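Local coordinates for protein fervidolysin (Fervidobacterium pennivorans, PDB 1R6V) that degrades keratin into peptides as a subtilisin-like, calcium-binding serine protease, letting its bacterium grow on native feathers, at residues A[525-529]-A[530-534]; A[72-75]-A[76-80]; A[589-592]-A[593-596]; A[648-651]-A[652-655]. The protein carries 1 engineered substitution. All blocks are in the same frame, centred on the assembly; numbering follows the deposited sequence.

Contact 1: A[525-529]-A[530-534]; sequences AIALR and MAEER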
ATOM      1  N   ALA A 525     -18.404   0.310   3.448  1.00 18.55           N
ATOM      2  CA  ALA A 525     -17.937   0.593   2.094  1.00 17.99           C
ATOM      3  C   ALA A 525     -18.579   1.861   1.553  1.00 17.73           C
ATOM      4  O   ALA A 525     -19.565   2.350   2.090  1.00 17.66           O
ATOM      5  CB  ALA A 525     -18.245  -0.586   1.175  1.00 17.56           C
ATOM      6  N   ILE A 526     -18.009   2.405   0.488  1.00 16.23           N
ATOM      7  CA  ILE A 526     -18.557   3.611  -0.103  1.00 17.04           C
ATOM      8  C   ILE A 526     -19.891   3.283  -0.762  1.00 17.10           C
ATOM      9  O   ILE A 526     -20.853   4.038  -0.640  1.00 18.34           O
ATOM     10  CB  ILE A 526     -17.622   4.164  -1.170  1.00 14.66           C
ATOM     11  CG1 ILE A 526     -16.341   4.692  -0.511  1.00 16.40           C
ATOM     12  CG2 ILE A 526     -18.323   5.248  -1.960  1.00 16.50           C
ATOM     13  CD1 ILE A 526     -16.576   5.824   0.486  1.00 16.50           C
ATOM     14  N   ALA A 527     -19.915   2.162  -1.480  1.00 17.78           N
ATOM     15  CA  ALA A 527     -21.106   1.703  -2.179  1.00 19.22           C
ATOM     16  C   ALA A 527     -21.551   0.403  -1.534  1.00 20.54           C
ATOM     17  O   ALA A 527     -20.721  -0.416  -1.135  1.00 22.08           O
ATOM     18  CB  ALA A 527     -20.790   1.468  -3.659  1.00 21.13           C
ATOM     19  N   LEU A 528     -22.857   0.209  -1.441  1.00 19.20           N
ATOM     20  CA  LEU A 528     -23.401  -0.987  -0.819  1.00 19.75           C
ATOM     21  C   LEU A 528     -23.821  -2.061  -1.809  1.00 20.94           C
ATOM     22  O   LEU A 528     -24.091  -3.195  -1.408  1.00 21.49           O
ATOM     23  CB  LEU A 528     -24.611  -0.604   0.044  1.00 19.97           C
ATOM     24  CG  LEU A 528     -24.326   0.441   1.132  1.00 21.22           C
ATOM     25  CD1 LEU A 528     -25.620   0.837   1.858  1.00 20.90           C
ATOM     26  CD2 LEU A 528     -23.323  -0.129   2.123  1.00 23.83           C
ATOM     27  N   ARG A 529     -23.865  -1.710  -3.094  1.00 20.76           N
ATOM     28  CA  ARG A 529     -24.318  -2.644  -4.123  1.00 21.72           C
ATOM     29  C   ARG A 529     -23.473  -2.676  -5.390  1.00 21.73           C
ATOM     30  O   ARG A 529     -23.009  -1.642  -5.855  1.00 19.87           O
ATOM     31  CB  ARG A 529     -25.748  -2.296  -4.528  1.00 20.94           C
ATOM     32  CG  ARG A 529     -26.684  -2.115  -3.358  1.00 20.97           C
ATOM     33  CD  ARG A 529     -28.058  -1.666  -3.818  1.00 19.06           C
ATOM     34  NE  ARG A 529     -28.869  -1.263  -2.676  1.00 16.24           N
ATOM     35  CZ  ARG A 529     -28.683  -0.139  -1.989  1.00 18.17           C
ATOM     36  NH1 ARG A 529     -27.718   0.703  -2.332  1.00 17.09           N
ATOM     37  NH2 ARG A 529     -29.443   0.129  -0.930  1.00 15.54           N
ATOM     38  N   MET A 530     -23.311  -3.871  -5.951  1.00 22.55           N
ATOM     39  CA  MET A 530     -22.539  -4.029  -7.181  1.00 24.33           C
ATOM     40  C   MET A 530     -23.174  -3.182  -8.286  1.00 23.62           C
ATOM     41  O   MET A 530     -22.484  -2.648  -9.155  1.00 22.92           O
ATOM     42  CB  MET A 530     -22.502  -5.506  -7.600  1.00 27.80           C
ATOM     43  CG  MET A 530     -21.586  -5.793  -8.784  1.00 33.32           C
ATOM     44  SD  MET A 530     -21.517  -7.553  -9.203  1.00 38.31           S
ATOM     45  CE  MET A 530     -20.121  -8.057  -8.240  1.00 36.72           C
ATOM     46  N   ALA A 531     -24.496  -3.030  -8.231  1.00 20.63           N
ATOM     47  CA  ALA A 531     -25.208  -2.251  -9.234  1.00 18.73           C
ATOM     48  C   ALA A 531     -24.796  -0.779  -9.266  1.00 18.49           C
ATOM     49  O   ALA A 531     -25.053  -0.086 -10.249  1.00 19.52           O
ATOM     50  CB  ALA A 531     -26.730  -2.360  -9.010  1.00 19.80           C
ATOM     51  N   GLU A 532     -24.159  -0.303  -8.199  1.00 17.02           N
ATOM     52  CA  GLU A 532     -23.728   1.087  -8.126  1.00 17.03           C
ATOM     53  C   GLU A 532     -22.343   1.309  -8.748  1.00 17.77           C
ATOM     54  O   GLU A 532     -21.967   2.443  -9.050  1.00 17.89           O
ATOM     55  CB  GLU A 532     -23.729   1.552  -6.670  1.00 18.00           C
ATOM     56  CG  GLU A 532     -25.117   1.491  -6.054  1.00 18.85           C
ATOM     57  CD  GLU A 532     -25.116   1.628  -4.551  1.00 19.95           C
ATOM     58  OE1 GLU A 532     -24.244   1.006  -3.904  1.00 19.97           O
ATOM     59  OE2 GLU A 532     -25.999   2.347  -4.032  1.00 19.50           O
ATOM     60  N   GLU A 533     -21.599   0.231  -8.931  1.00 19.21           N
ATOM     61  CA  GLU A 533     -20.265   0.326  -9.512  1.00 22.23           C
ATOM     62  C   GLU A 533     -20.344   0.839 -10.950  1.00 22.96           C
ATOM     63  O   GLU A 533     -21.241   0.470 -11.702  1.00 21.99           O
ATOM     64  CB  GLU A 533     -19.577  -1.041  -9.495  1.00 25.73           C
ATOM     65  CG  GLU A 533     -18.135  -0.998 -10.004  1.00 31.73           C
ATOM     66  CD  GLU A 533     -17.508  -2.373 -10.184  1.00 35.44           C
ATOM     67  OE1 GLU A 533     -16.354  -2.434 -10.675  1.00 37.02           O
ATOM     68  OE2 GLU A 533     -18.158  -3.387  -9.837  1.00 36.85           O
ATOM     69  N   ARG A 534     -19.401   1.705 -11.314  1.00 21.83           N
ATOM     70  CA  ARG A 534     -19.327   2.270 -12.657  1.00 22.23           C
ATOM     71  C   ARG A 534     -17.949   1.874 -13.193  1.00 22.75           C
ATOM     72  O   ARG A 534     -17.028   1.634 -12.416  1.00 19.90           O
ATOM     73  CB  ARG A 534     -19.429   3.796 -12.610  1.00 24.05           C
ATOM     74  CG  ARG A 534     -20.603   4.366 -11.820  1.00 26.55           C
ATOM     75  CD  ARG A 534     -21.875   4.363 -12.642  1.00 29.09           C
ATOM     76  NE  ARG A 534     -22.246   3.008 -12.993  1.00 30.87           N
ATOM     77  CZ  ARG A 534     -22.919   2.658 -14.079  1.00 28.23           C
ATOM     78  NH1 ARG A 534     -23.316   3.566 -14.963  1.00 30.83           N
ATOM     79  NH2 ARG A 534     -23.183   1.380 -14.280  1.00 30.12           N
TER
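Glu532 OE1 takes two successive backbone amides from just before it in the chain. The firmer of the two bonds comes from Arg529 N, at 2.9 Å and with an N-H...O angle of 144°; the donor stands above the carboxylate plane. Leu528 N lies equally near OE1, but its N-H is poorly aimed, and that bond is weak. The methyl of Ala527 packs on the same oxygen, with CB 3.5 Å from OE1. The second carboxylate oxygen does different work: Glu532 OE2 forms a salt bridge with Arg529 NH1 at 2.9 Å, reached at the guanidinium edge, and it also accepts from Thr667 N. Between the two charged groups only NH1 and OE2 come to bonding distance, and the planes stand 88° apart, which excludes a flat two-pronged pair. The reach is explained by the torsions of Glu532: with CG anti to the carbonyl carbon (chi1 -62°) and the chain extended beyond it, the acid runs back to the amides of Leu528 and Arg529. The backbone closes the same loop, Glu532 N donating to Arg529 O over 2.9 Å as residues 530-532 make a short 3-10 segment. The buried acid is probably held charged by Arg529, whose guanidinium also meets a second acid, Asp649, at NE, and Trp665 O at NH1, besides a cation-pi contact with Trp666. The segment belongs to the loop between strands 496-505 and 535-543 of the first beta-sandwich domain, and it packs against strands 619-627 and 630-638 of the second.

Contact 2: A[72-75]-A[76-80]; sequences MTVK and QAYDK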
ATOM      1  N   MET A  72     -12.376  -2.531  22.515  1.00 31.80           N
ATOM      2  CA  MET A  72     -13.324  -2.390  21.413  1.00 29.54           C
ATOM      3  C   MET A  72     -12.597  -2.941  20.191  1.00 26.97           C
ATOM      4  O   MET A  72     -11.366  -2.876  20.123  1.00 25.52           O
ATOM      5  CB  MET A  72     -13.664  -0.908  21.220  1.00 31.61           C
ATOM      6  CG  MET A  72     -14.952  -0.617  20.467  1.00 34.62           C
ATOM      7  SD  MET A  72     -15.318   1.182  20.275  1.00 34.55           S
ATOM      8  CE  MET A  72     -15.876   1.621  21.909  1.00 31.89           C
ATOM      9  N   THR A  73     -13.341  -3.512  19.248  1.00 22.47           N
ATOM     10  CA  THR A  73     -12.723  -4.059  18.043  1.00 20.82           C
ATOM     11  C   THR A  73     -12.744  -2.992  16.958  1.00 18.76           C
ATOM     12  O   THR A  73     -13.446  -1.991  17.071  1.00 16.52           O
ATOM     13  CB  THR A  73     -13.490  -5.282  17.494  1.00 22.04           C
ATOM     14  OG1 THR A  73     -14.781  -4.862  17.041  1.00 21.69           O
ATOM     15  CG2 THR A  73     -13.671  -6.344  18.576  1.00 21.95           C
ATOM     16  N   VAL A  74     -11.979  -3.218  15.897  1.00 18.50           N
ATOM     17  CA  VAL A  74     -11.950  -2.266  14.801  1.00 16.81           C
ATOM     18  C   VAL A  74     -13.362  -2.131  14.243  1.00 16.98           C
ATOM     19  O   VAL A  74     -13.831  -1.021  13.985  1.00 16.17           O
ATOM     20  CB  VAL A  74     -10.997  -2.743  13.685  1.00 19.39           C
ATOM     21  CG1 VAL A  74     -11.094  -1.811  12.482  1.00 17.57           C
ATOM     22  CG2 VAL A  74      -9.560  -2.805  14.216  1.00 17.78           C
ATOM     23  N   LYS A  75     -14.048  -3.257  14.071  1.00 17.67           N
ATOM     24  CA  LYS A  75     -15.400  -3.234  13.521  1.00 19.66           C
ATOM     25  C   LYS A  75     -16.315  -2.375  14.385  1.00 18.33           C
ATOM     26  O   LYS A  75     -17.101  -1.573  13.880  1.00 16.90           O
ATOM     27  CB  LYS A  75     -15.951  -4.660  13.409  1.00 20.71           C
ATOM     28  CG  LYS A  75     -17.210  -4.774  12.562  1.00 27.31           C
ATOM     29  CD  LYS A  75     -17.645  -6.232  12.481  1.00 31.21           C
ATOM     30  CE  LYS A  75     -19.002  -6.380  11.824  1.00 35.13           C
ATOM     31  NZ  LYS A  75     -18.992  -5.861  10.427  1.00 38.43           N
ATOM     32  N   GLN A  76     -16.204  -2.526  15.698  1.00 17.75           N
ATOM     33  CA  GLN A  76     -17.022  -1.728  16.598  1.00 17.93           C
ATOM     34  C   GLN A  76     -16.652  -0.245  16.496  1.00 17.14           C
ATOM     35  O   GLN A  76     -17.516   0.631  16.607  1.00 17.01           O
ATOM     36  CB  GLN A  76     -16.843  -2.220  18.037  1.00 18.63           C
ATOM     37  CG  GLN A  76     -17.355  -3.630  18.264  1.00 22.03           C
ATOM     38  CD  GLN A  76     -17.118  -4.099  19.683  1.00 25.42           C
ATOM     39  OE1 GLN A  76     -16.075  -3.823  20.270  1.00 27.06           O
ATOM     40  NE2 GLN A  76     -18.083  -4.825  20.239  1.00 27.84           N
ATOM     41  N   ALA A  77     -15.366   0.047  16.294  1.00 16.01           N
ATOM     42  CA  ALA A  77     -14.938   1.441  16.154  1.00 15.72           C
ATOM     43  C   ALA A  77     -15.552   2.015  14.876  1.00 15.77           C
ATOM     44  O   ALA A  77     -15.985   3.169  14.835  1.00 15.51           O
ATOM     45  CB  ALA A  77     -13.390   1.536  16.095  1.00 14.09           C
ATOM     46  N   TYR A  78     -15.568   1.215  13.816  1.00 17.20           N
ATOM     47  CA  TYR A  78     -16.182   1.675  12.574  1.00 18.02           C
ATOM     48  C   TYR A  78     -17.663   2.011  12.847  1.00 18.70           C
ATOM     49  O   TYR A  78     -18.175   3.014  12.364  1.00 18.37           O
ATOM     50  CB  TYR A  78     -16.124   0.584  11.506  1.00 17.10           C
ATOM     51  CG  TYR A  78     -14.825   0.453  10.745  1.00 15.92           C
ATOM     52  CD1 TYR A  78     -13.626   0.977  11.243  1.00 15.16           C
ATOM     53  CD2 TYR A  78     -14.798  -0.213   9.526  1.00 14.80           C
ATOM     54  CE1 TYR A  78     -12.421   0.835  10.523  1.00 15.15           C
ATOM     55  CE2 TYR A  78     -13.610  -0.364   8.803  1.00 15.37           C
ATOM     56  CZ  TYR A  78     -12.426   0.163   9.301  1.00 12.42           C
ATOM     57  OH  TYR A  78     -11.253   0.029   8.558  1.00 12.20           O
ATOM     58  N   ASP A  79     -18.346   1.170  13.617  1.00 20.10           N
ATOM     59  CA  ASP A  79     -19.755   1.432  13.902  1.00 21.16           C
ATOM     60  C   ASP A  79     -19.954   2.749  14.633  1.00 22.11           C
ATOM     61  O   ASP A  79     -20.956   3.430  14.424  1.00 22.41           O
ATOM     62  CB  ASP A  79     -20.376   0.297  14.725  1.00 21.09           C
ATOM     63  CG  ASP A  79     -20.538  -0.988  13.926  1.00 23.18           C
ATOM     64  OD1 ASP A  79     -20.743  -0.921  12.692  1.00 21.86           O
ATOM     65  OD2 ASP A  79     -20.479  -2.073  14.537  1.00 23.32           O
ATOM     66  N   LYS A  80     -19.005   3.113  15.496  1.00 22.04           N
ATOM     67  CA  LYS A  80     -19.091   4.366  16.245  1.00 22.09           C
ATOM     68  C   LYS A  80     -18.740   5.592  15.407  1.00 22.41           C
ATOM     69  O   LYS A  80     -19.097   6.713  15.756  1.00 22.34           O
ATOM     70  CB  LYS A  80     -18.137   4.338  17.441  1.00 25.45           C
ATOM     71  CG  LYS A  80     -18.563   3.435  18.583  1.00 29.23           C
ATOM     72  CD  LYS A  80     -19.595   4.127  19.447  1.00 32.75           C
ATOM     73  CE  LYS A  80     -19.852   3.336  20.713  1.00 36.07           C
ATOM     74  NZ  LYS A  80     -20.594   4.145  21.723  1.00 39.11           N
TER
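Thr73 and Gln76 form a capping box at the start of helix 74-81, each side chain bonding to the other residue's backbone amide. Thr73 OG1 accepts from Gln76 N at 3.0 Å with an N-H...O angle of 161°, while Gln76 OE1 accepts from Thr73 N at 2.9 Å and a similar 159°. The threonine hydroxyl sits between its own backbone N and carbonyl carbon (chi1 66°), which turns it toward the first turn of the helix. Gln76 reaches back with an extended chain whose CG also rests 3.1 Å from Thr73 OG1. Met72 lies across this glutamine, its CG 3.5 Å from Gln76 CB, and its chain, extended as far as SD, brings the sulfur beside the backbone of Ala77, a loose approach. Val74 and Tyr78 lie side by side, one turn apart and pointing the same way, with Val74 CG1 3.5 Å from Tyr78 CE1.

Behind the cap, the regular helix bonds begin with Ala77 N to Thr73 O and Tyr78 N to Val74 O. Farther out, Glu31 accepts from Val74 N, so a residue from outside the helix serves another amide of the first turn. The helix belongs to the propeptide domain, where Ala77 packs on Val51 of helix 41-51 and Tyr78 OH bonds to Gly22 O. From the first beta-sandwich domain, Tyr524 OH bonds to both Asp79 OD1 and Lys75 NZ.

Contact 3: A[589-592]-A[593-596]; sequences AYAR and NQTY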
ATOM      1  N   ALA A 589     -45.220  15.193  -4.259  1.00 28.09           N
ATOM      2  CA  ALA A 589     -46.445  14.459  -3.985  1.00 26.71           C
ATOM      3  C   ALA A 589     -46.284  13.009  -4.395  1.00 26.20           C
ATOM      4  O   ALA A 589     -45.731  12.707  -5.451  1.00 26.09           O
ATOM      5  CB  ALA A 589     -47.621  15.083  -4.740  1.00 28.58           C
ATOM      6  N   TYR A 590     -46.777  12.115  -3.553  1.00 25.50           N
ATOM      7  CA  TYR A 590     -46.719  10.694  -3.825  1.00 26.16           C
ATOM      8  C   TYR A 590     -47.760  10.364  -4.882  1.00 27.18           C
ATOM      9  O   TYR A 590     -48.895  10.846  -4.820  1.00 27.63           O
ATOM     10  CB  TYR A 590     -47.037   9.903  -2.561  1.00 23.98           C
ATOM     11  CG  TYR A 590     -47.061   8.405  -2.756  1.00 23.62           C
ATOM     12  CD1 TYR A 590     -45.920   7.634  -2.525  1.00 22.63           C
ATOM     13  CD2 TYR A 590     -48.229   7.751  -3.155  1.00 20.78           C
ATOM     14  CE1 TYR A 590     -45.937   6.251  -2.679  1.00 22.53           C
ATOM     15  CE2 TYR A 590     -48.257   6.367  -3.312  1.00 20.26           C
ATOM     16  CZ  TYR A 590     -47.111   5.623  -3.072  1.00 21.76           C
ATOM     17  OH  TYR A 590     -47.126   4.257  -3.213  1.00 20.28           O
ATOM     18  N   ALA A 591     -47.367   9.549  -5.852  1.00 26.80           N
ATOM     19  CA  ALA A 591     -48.275   9.123  -6.908  1.00 27.94           C
ATOM     20  C   ALA A 591     -47.999   7.648  -7.196  1.00 28.17           C
ATOM     21  O   ALA A 591     -46.900   7.282  -7.599  1.00 26.99           O
ATOM     22  CB  ALA A 591     -48.069   9.962  -8.158  1.00 28.98           C
ATOM     23  N   ARG A 592     -49.002   6.807  -6.962  1.00 26.98           N
ATOM     24  CA  ARG A 592     -48.885   5.374  -7.185  1.00 27.32           C
ATOM     25  C   ARG A 592     -48.541   5.075  -8.637  1.00 27.28           C
ATOM     26  O   ARG A 592     -49.130   5.651  -9.553  1.00 26.12           O
ATOM     27  CB  ARG A 592     -50.203   4.684  -6.814  1.00 27.95           C
ATOM     28  CG  ARG A 592     -50.157   3.169  -6.875  1.00 30.45           C
ATOM     29  CD  ARG A 592     -51.443   2.517  -6.343  1.00 31.25           C
ATOM     30  NE  ARG A 592     -52.421   2.212  -7.387  1.00 36.77           N
ATOM     31  CZ  ARG A 592     -53.131   3.118  -8.049  1.00 37.02           C
ATOM     32  NH1 ARG A 592     -52.982   4.409  -7.782  1.00 39.35           N
ATOM     33  NH2 ARG A 592     -53.996   2.733  -8.981  1.00 37.29           N
ATOM     34  N   ASN A 593     -47.570   4.186  -8.832  1.00 28.49           N
ATOM     35  CA  ASN A 593     -47.130   3.765 -10.162  1.00 30.07           C
ATOM     36  C   ASN A 593     -46.444   4.847 -10.985  1.00 30.57           C
ATOM     37  O   ASN A 593     -46.186   4.665 -12.176  1.00 30.64           O
ATOM     38  CB  ASN A 593     -48.317   3.181 -10.935  1.00 30.26           C
ATOM     39  CG  ASN A 593     -48.776   1.858 -10.366  1.00 32.31           C
ATOM     40  OD1 ASN A 593     -49.925   1.450 -10.550  1.00 36.29           O
ATOM     41  ND2 ASN A 593     -47.877   1.171  -9.679  1.00 32.85           N
ATOM     42  N   GLN A 594     -46.151   5.972 -10.350  1.00 29.83           N
ATOM     43  CA  GLN A 594     -45.472   7.063 -11.027  1.00 31.25           C
ATOM     44  C   GLN A 594     -43.964   6.829 -10.895  1.00 29.48           C
ATOM     45  O   GLN A 594     -43.480   6.524  -9.812  1.00 28.42           O
ATOM     46  CB  GLN A 594     -45.849   8.395 -10.383  1.00 33.28           C
ATOM     47  CG  GLN A 594     -45.146   9.586 -11.006  1.00 37.57           C
ATOM     48  CD  GLN A 594     -45.736  10.907 -10.559  1.00 40.58           C
ATOM     49  OE1 GLN A 594     -45.051  11.732  -9.951  1.00 40.59           O
ATOM     50  NE2 GLN A 594     -47.018  11.119 -10.862  1.00 42.19           N
ATOM     51  N   THR A 595     -43.234   6.944 -12.002  1.00 27.89           N
ATOM     52  CA  THR A 595     -41.787   6.746 -11.976  1.00 28.29           C
ATOM     53  C   THR A 595     -41.073   8.069 -11.739  1.00 28.15           C
ATOM     54  O   THR A 595     -41.197   8.992 -12.545  1.00 28.02           O
ATOM     55  CB  THR A 595     -41.259   6.155 -13.310  1.00 28.46           C
ATOM     56  OG1 THR A 595     -41.820   4.853 -13.522  1.00 29.12           O
ATOM     57  CG2 THR A 595     -39.739   6.040 -13.277  1.00 29.64           C
ATOM     58  N   TYR A 596     -40.341   8.169 -10.628  1.00 26.09           N
ATOM     59  CA  TYR A 596     -39.587   9.383 -10.323  1.00 26.06           C
ATOM     60  C   TYR A 596     -38.173   9.165 -10.850  1.00 26.59           C
ATOM     61  O   TYR A 596     -37.543   8.161 -10.530  1.00 24.09           O
ATOM     62  CB  TYR A 596     -39.521   9.639  -8.815  1.00 25.76           C
ATOM     63  CG  TYR A 596     -40.866   9.806  -8.153  1.00 25.83           C
ATOM     64  CD1 TYR A 596     -41.535   8.714  -7.604  1.00 25.07           C
ATOM     65  CD2 TYR A 596     -41.473  11.058  -8.083  1.00 25.44           C
ATOM     66  CE1 TYR A 596     -42.785   8.868  -6.999  1.00 25.00           C
ATOM     67  CE2 TYR A 596     -42.719  11.223  -7.483  1.00 25.22           C
ATOM     68  CZ  TYR A 596     -43.367  10.124  -6.946  1.00 25.56           C
ATOM     69  OH  TYR A 596     -44.611  10.281  -6.377  1.00 25.65           O
TER
HETATM   70  O   HOH W   1     -46.196  13.530  -8.002  1.00 39.77           O
HETATM   71  O   HOH W   2     -44.540   6.088  -7.497  1.00 20.97           O
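Ala591 and Gln594 close a type II beta turn that leads into strand 595-597 of the second beta-sandwich domain. Its backbone bond runs from Gln594 N to Ala591 O at 3.1 Å, and Asn593 takes the positive phi (67°) that the third position of such a turn requires.

Among side-chain bonds, the hydroxyl of Tyr596 bridges two backbone groups. Tyr596 OH donates to Ala589 O at 2.8 Å, in the carbonyl plane and on a lone pair, and accepts a weak bond from Ala591 N. The tyrosine ring meets the Ala589 carbonyl with its edge. A phenylalanine in its place would probably leave the Ala589 carbonyl without this donor, Ala591 N without its acceptor, and the chain before the turn less firmly tied to the strand after it.

Water supplies a second link: water 1 donates to Ala589 O and to Gln594 OE1, at 2.7 and 2.9 Å.

Nonpolar and flat-group contacts complete the turn. Arg592 and Asn593 run side by side, the amide oxygen OD1 lying over one face of the guanidinium, with the two planes 40° apart. Gln594, its CG anti to the backbone N (chi1 178°), lays its amide against the Ala591 methyl, Gln594 NE2 coming nearest, 3.1 Å from Ala591 CB.

Contact 4: A[648-651]-A[652-655]; sequences DDFG and GLNL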
ATOM      1  N   ASP A 648     -36.351   0.950   1.524  1.00 16.12           N
ATOM      2  CA  ASP A 648     -35.159   0.500   0.813  1.00 16.71           C
ATOM      3  C   ASP A 648     -35.175  -1.009   0.601  1.00 18.07           C
ATOM      4  O   ASP A 648     -36.157  -1.677   0.955  1.00 17.47           O
ATOM      5  CB  ASP A 648     -33.885   0.960   1.543  1.00 18.43           C
ATOM      6  CG  ASP A 648     -33.784   0.418   2.945  1.00 19.72           C
ATOM      7  OD1 ASP A 648     -34.052  -0.787   3.130  1.00 17.93           O
ATOM      8  OD2 ASP A 648     -33.417   1.199   3.860  1.00 19.32           O
ATOM      9  N   ASP A 649     -34.112  -1.564   0.019  1.00 18.09           N
ATOM     10  CA  ASP A 649     -34.106  -2.998  -0.239  1.00 17.49           C
ATOM     11  C   ASP A 649     -33.977  -3.874   0.994  1.00 19.23           C
ATOM     12  O   ASP A 649     -34.021  -5.102   0.901  1.00 19.26           O
ATOM     13  CB  ASP A 649     -33.043  -3.383  -1.300  1.00 17.25           C
ATOM     14  CG  ASP A 649     -31.729  -2.628  -1.159  1.00 18.43           C
ATOM     15  OD1 ASP A 649     -31.679  -1.593  -0.457  1.00 18.82           O
ATOM     16  OD2 ASP A 649     -30.736  -3.062  -1.785  1.00 17.47           O
ATOM     17  N   PHE A 650     -33.859  -3.241   2.153  1.00 18.72           N
ATOM     18  CA  PHE A 650     -33.751  -3.977   3.398  1.00 20.58           C
ATOM     19  C   PHE A 650     -34.911  -3.633   4.320  1.00 20.23           C
ATOM     20  O   PHE A 650     -34.846  -3.872   5.520  1.00 20.42           O
ATOM     21  CB  PHE A 650     -32.424  -3.672   4.091  1.00 21.70           C
ATOM     22  CG  PHE A 650     -31.230  -4.100   3.301  1.00 23.52           C
ATOM     23  CD1 PHE A 650     -30.683  -3.269   2.322  1.00 24.33           C
ATOM     24  CD2 PHE A 650     -30.664  -5.353   3.517  1.00 24.92           C
ATOM     25  CE1 PHE A 650     -29.590  -3.680   1.571  1.00 23.53           C
ATOM     26  CE2 PHE A 650     -29.578  -5.776   2.777  1.00 25.03           C
ATOM     27  CZ  PHE A 650     -29.032  -4.939   1.797  1.00 24.72           C
ATOM     28  N   GLY A 651     -35.963  -3.049   3.751  1.00 20.23           N
ATOM     29  CA  GLY A 651     -37.142  -2.705   4.532  1.00 20.07           C
ATOM     30  C   GLY A 651     -37.133  -1.390   5.291  1.00 21.00           C
ATOM     31  O   GLY A 651     -38.026  -1.152   6.104  1.00 19.91           O
ATOM     32  N   GLY A 652     -36.150  -0.535   5.018  1.00 19.71           N
ATOM     33  CA  GLY A 652     -36.035   0.743   5.707  1.00 20.26           C
ATOM     34  C   GLY A 652     -35.119   0.471   6.879  1.00 20.93           C
ATOM     35  O   GLY A 652     -35.547   0.455   8.030  1.00 22.75           O
ATOM     36  N   LEU A 653     -33.840   0.268   6.588  1.00 20.72           N
ATOM     37  CA  LEU A 653     -32.888  -0.105   7.625  1.00 20.54           C
ATOM     38  C   LEU A 653     -31.881   0.926   8.088  1.00 19.92           C
ATOM     39  O   LEU A 653     -31.107   1.452   7.295  1.00 18.94           O
ATOM     40  CB  LEU A 653     -32.143  -1.359   7.169  1.00 21.50           C
ATOM     41  CG  LEU A 653     -31.117  -1.993   8.098  1.00 22.98           C
ATOM     42  CD1 LEU A 653     -31.794  -2.494   9.373  1.00 24.48           C
ATOM     43  CD2 LEU A 653     -30.449  -3.139   7.359  1.00 23.43           C
ATOM     44  N   ASN A 654     -31.901   1.204   9.388  1.00 20.05           N
ATOM     45  CA  ASN A 654     -30.950   2.132   9.979  1.00 20.46           C
ATOM     46  C   ASN A 654     -29.732   1.283  10.369  1.00 19.90           C
ATOM     47  O   ASN A 654     -29.833   0.370  11.191  1.00 21.00           O
ATOM     48  CB  ASN A 654     -31.578   2.789  11.214  1.00 19.15           C
ATOM     49  CG  ASN A 654     -30.666   3.816  11.864  1.00 20.36           C
ATOM     50  OD1 ASN A 654     -29.569   4.101  11.379  1.00 17.47           O
ATOM     51  ND2 ASN A 654     -31.124   4.380  12.975  1.00 19.83           N
ATOM     52  N   LEU A 655     -28.584   1.567   9.759  1.00 20.21           N
ATOM     53  CA  LEU A 655     -27.370   0.817  10.038  1.00 20.32           C
ATOM     54  C   LEU A 655     -26.681   1.393  11.266  1.00 20.92           C
ATOM     55  O   LEU A 655     -25.674   0.865  11.728  1.00 21.28           O
ATOM     56  CB  LEU A 655     -26.421   0.874   8.831  1.00 19.14           C
ATOM     57  CG  LEU A 655     -27.042   0.361   7.528  1.00 20.30           C
ATOM     58  CD1 LEU A 655     -26.084   0.540   6.343  1.00 18.77           C
ATOM     59  CD2 LEU A 655     -27.397  -1.117   7.703  1.00 21.49           C
TER
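Asp648 turns its carboxylate back over the residues that follow, its CG lodged between its own backbone N and carbonyl carbon (chi1 60°), and from there both oxygens meet main-chain amides. Asp648 OD1 accepts from Gly652 N at 2.8 Å, a nearly straight bond (165°) whose donor stands well above the carboxylate plane. The same oxygen takes Phe650 N on its anti side. Asp648 OD2 uses its syn lone pair for Leu653 N, 2.9 Å away.

The bond from Phe650 N makes this an Asx turn, superposed on a type I beta turn from Asp648 to Gly651 in the loop between strands 644-647 and 666-669 of the second beta-sandwich domain. Gly651 and Gly652 both have positive phi, and at Gly652 a CB would collide with Gly651 O. An asparagine at Asp648 would probably weaken the grip, since its NH2 could not accept and at least one of the bonded amides would lose its mate.

The apolar side of the turn is made by Phe650 and Leu653. Leu653 has CG anti to its N (chi1 -178°), and the rotation at chi2 then sets CD2 3.9 Å from Phe650 CB, oblique to the ring. Beyond the turn, Phe650 touches Pro521 and Leu653 touches Ile520.

Along the chain the order is contact 2 (propeptide domain), contact 1 (first beta-sandwich domain, leading into strand 535-543), contact 3 (into strand 595-597) and contact 4 (between strands 644-647 and 666-669), the last two in the second sandwich. Contacts 1 and 4, centres about 16 Å apart, meet directly: Arg529 NE forms a 2.7 Å salt bridge with Asp649 OD2, tying the two sandwiches through their loops. Contact 2 touches neither, yet its nearest atoms come within about 5 Å of contact 4, placing the propeptide helix beside this junction. Contact 3 lies farther out, its centre about 20 Å from that of contact 4 and 39 Å from that of contact 2. All four lie away from the catalytic and calcium sites.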